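Local coordinates for CoA-binding domain-containing protein (Thermus thermophilus, PDB 1IUK) that probably binds coenzyme A through a Rossmann-type domain, although its precise cellular role is not established, at residues Gln39-Leu44 and Val128-Leu133. Numbering follows the deposited sequence.
Sequences QGYRVL and VEHKRL
The imidazole of H130 touches Q39 with CE1 and Y41 with CD2 and NE2, joining the C-terminal helix 126-134 of a Rossmann-type CoA-binding domain to the turn that leads from helix 28-38 into strand 42-46, an outermost strand of the parallel sheet. H130 carries the contact from the helix side: with CG anti to the backbone N (chi1 -174°), its ring reaches out from the helix toward the turn. Y41 comes from the opposite direction, and the two rings meet obliquely, their planes 75° apart. The phenol presents its edge, with Y41 OH 3.4 Å from H130 CD2 and Y41 CE1 3.6 Å from H130 NE2. Tyrosine suits this place because its flat ring packs in the buried interior while its hydroxyl donates a hydrogen bond to the carbonyl O of L10, in the last turn of helix 3-12.

Q39, the first residue beyond helix 28-38, approaches the imidazole at a slant with its aliphatic part, Q39 CG lying 3.5 Å from H130 CE1. A bend at chi2 (-38°) lets CB and CG face the ring while the amide keeps its own partners: OE1 accepts from R135 and NE2 donates to the carbonyl O of Y35. G40, at a positive phi that suits glycine, then turns the chain. Histidine suits the junction because both ring nitrogens find partners: H130 ND1 is hydrogen-bonded to the hydroxyl of Y35, and H130 NE2 lies 2.9 Å from the oxygen of a water in the ring plane, which also donates a weak bond to Q39 O.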
loop_
_atom_site.group_PDB
_atom_site.type_symbol
_atom_site.label_atom_id
_atom_site.label_comp_id
_atom_site.label_asym_id
_atom_site.label_seq_id
_atom_site.Cartn_x
_atom_site.Cartn_y
_atom_site.Cartn_z
ATOM N N GLN A 39 -8.421 -0.863 11.977
ATOM C CA GLN A 39 -7.687 -1.994 12.527
ATOM C C GLN A 39 -6.396 -1.595 13.235
ATOM O O GLN A 39 -5.543 -2.443 13.507
ATOM C CB GLN A 39 -7.390 -3.005 11.424
ATOM C CG GLN A 39 -8.606 -3.367 10.592
ATOM C CD GLN A 39 -9.865 -3.476 11.426
ATOM O OE1 GLN A 39 -10.034 -4.426 12.187
ATOM N NE2 GLN A 39 -10.758 -2.495 11.287
ATOM N N GLY A 40 -6.245 -0.307 13.521
ATOM C CA GLY A 40 -5.071 0.161 14.239
ATOM C C GLY A 40 -3.803 0.511 13.478
ATOM O O GLY A 40 -2.744 0.654 14.087
ATOM N N TYR A 41 -3.889 0.645 12.161
ATOM C CA TYR A 41 -2.719 0.994 11.357
ATOM C C TYR A 41 -2.663 2.502 11.153
ATOM O O TYR A 41 -3.684 3.184 11.243
ATOM C CB TYR A 41 -2.801 0.343 9.974
ATOM C CG TYR A 41 -2.688 -1.155 9.972
ATOM C CD1 TYR A 41 -3.798 -1.949 9.698
ATOM C CD2 TYR A 41 -1.473 -1.788 10.247
ATOM C CE1 TYR A 41 -3.708 -3.325 9.699
ATOM C CE2 TYR A 41 -1.371 -3.175 10.249
ATOM C CZ TYR A 41 -2.495 -3.939 9.975
ATOM O OH TYR A 41 -2.421 -5.311 9.975
ATOM N N ARG A 42 -1.469 3.022 10.886
ATOM C CA ARG A 42 -1.326 4.434 10.598
ATOM C C ARG A 42 -1.279 4.445 9.080
ATOM O O ARG A 42 -0.331 3.939 8.480
ATOM C CB ARG A 42 -0.024 4.999 11.155
ATOM C CG ARG A 42 0.242 6.416 10.662
ATOM C CD ARG A 42 1.485 7.025 11.290
ATOM N NE ARG A 42 1.289 8.451 11.520
ATOM C CZ ARG A 42 0.932 8.966 12.690
ATOM N NH1 ARG A 42 0.737 8.162 13.731
ATOM N NH2 ARG A 42 0.746 10.279 12.814
ATOM N N VAL A 43 -2.322 4.978 8.457
ATOM C CA VAL A 43 -2.393 5.016 7.003
ATOM C C VAL A 43 -1.944 6.384 6.513
ATOM O O VAL A 43 -2.427 7.428 6.970
ATOM C CB VAL A 43 -3.827 4.706 6.504
ATOM C CG1 VAL A 43 -4.261 3.338 6.994
ATOM C CG2 VAL A 43 -4.791 5.754 7.002
ATOM N N LEU A 44 -0.991 6.360 5.584
ATOM C CA LEU A 44 -0.421 7.570 5.014
ATOM C C LEU A 44 -0.827 7.668 3.554
ATOM O O LEU A 44 -0.330 6.919 2.709
ATOM C CB LEU A 44 1.101 7.525 5.141
ATOM C CG LEU A 44 1.610 7.228 6.553
ATOM C CD1 LEU A 44 3.126 7.034 6.533
ATOM C CD2 LEU A 44 1.209 8.367 7.482
ATOM N N VAL A 128 -9.728 -7.545 2.548
ATOM C CA VAL A 128 -10.230 -8.901 2.514
ATOM C C VAL A 128 -9.241 -9.837 3.182
ATOM O O VAL A 128 -9.617 -10.621 4.054
ATOM C CB VAL A 128 -10.472 -9.341 1.073
ATOM C CG1 VAL A 128 -10.597 -10.847 0.996
ATOM C CG2 VAL A 128 -11.720 -8.650 0.536
ATOM N N GLU A 129 -7.973 -9.739 2.787
ATOM C CA GLU A 129 -6.929 -10.593 3.344
ATOM C C GLU A 129 -6.746 -10.389 4.839
ATOM O O GLU A 129 -6.499 -11.349 5.576
ATOM C CB GLU A 129 -5.611 -10.342 2.620
ATOM C CG GLU A 129 -5.565 -10.954 1.220
ATOM C CD GLU A 129 -6.118 -12.373 1.178
ATOM O OE1 GLU A 129 -7.030 -12.639 0.366
ATOM O OE2 GLU A 129 -5.640 -13.223 1.957
ATOM N N HIS A 130 -6.866 -9.145 5.287
ATOM C CA HIS A 130 -6.727 -8.849 6.707
ATOM C C HIS A 130 -7.865 -9.526 7.485
ATOM O O HIS A 130 -7.650 -10.112 8.559
ATOM C CB HIS A 130 -6.776 -7.344 6.944
ATOM C CG HIS A 130 -6.487 -6.951 8.359
ATOM N ND1 HIS A 130 -7.479 -6.777 9.300
ATOM C CD2 HIS A 130 -5.318 -6.686 8.991
ATOM C CE1 HIS A 130 -6.935 -6.418 10.449
ATOM N NE2 HIS A 130 -5.626 -6.357 10.288
ATOM N N LYS A 131 -9.073 -9.439 6.933
ATOM C CA LYS A 131 -10.237 -10.053 7.555
ATOM C C LYS A 131 -10.064 -11.557 7.641
ATOM O O LYS A 131 -10.293 -12.140 8.688
ATOM C CB LYS A 131 -11.495 -9.740 6.755
ATOM C CG LYS A 131 -12.058 -8.378 7.033
ATOM C CD LYS A 131 -13.174 -8.049 6.065
ATOM C CE LYS A 131 -13.836 -6.743 6.454
ATOM N NZ LYS A 131 -15.235 -6.665 5.956
ATOM N N ARG A 132 -9.645 -12.178 6.542
ATOM C CA ARG A 132 -9.466 -13.626 6.502
ATOM C C ARG A 132 -8.408 -14.191 7.439
ATOM O O ARG A 132 -8.528 -15.325 7.915
ATOM C CB ARG A 132 -9.123 -14.078 5.092
ATOM C CG ARG A 132 -8.723 -15.542 5.007
ATOM C CD ARG A 132 -8.208 -15.914 3.616
ATOM N NE ARG A 132 -6.852 -15.419 3.404
ATOM C CZ ARG A 132 -5.747 -16.079 3.745
ATOM N NH1 ARG A 132 -4.554 -15.541 3.514
ATOM N NH2 ARG A 132 -5.830 -17.278 4.305
ATOM N N LEU A 133 -7.363 -13.412 7.690
ATOM C CA LEU A 133 -6.272 -13.870 8.539
ATOM C C LEU A 133 -6.491 -13.604 10.020
ATOM O O LEU A 133 -5.992 -14.354 10.863
ATOM C CB LEU A 133 -4.956 -13.212 8.098
ATOM C CG LEU A 133 -4.320 -13.698 6.792
ATOM C CD1 LEU A 133 -3.240 -12.706 6.335
ATOM C CD2 LEU A 133 -3.736 -15.083 6.999
HETATM O O HOH W 1 -4.647 -5.649 12.883
#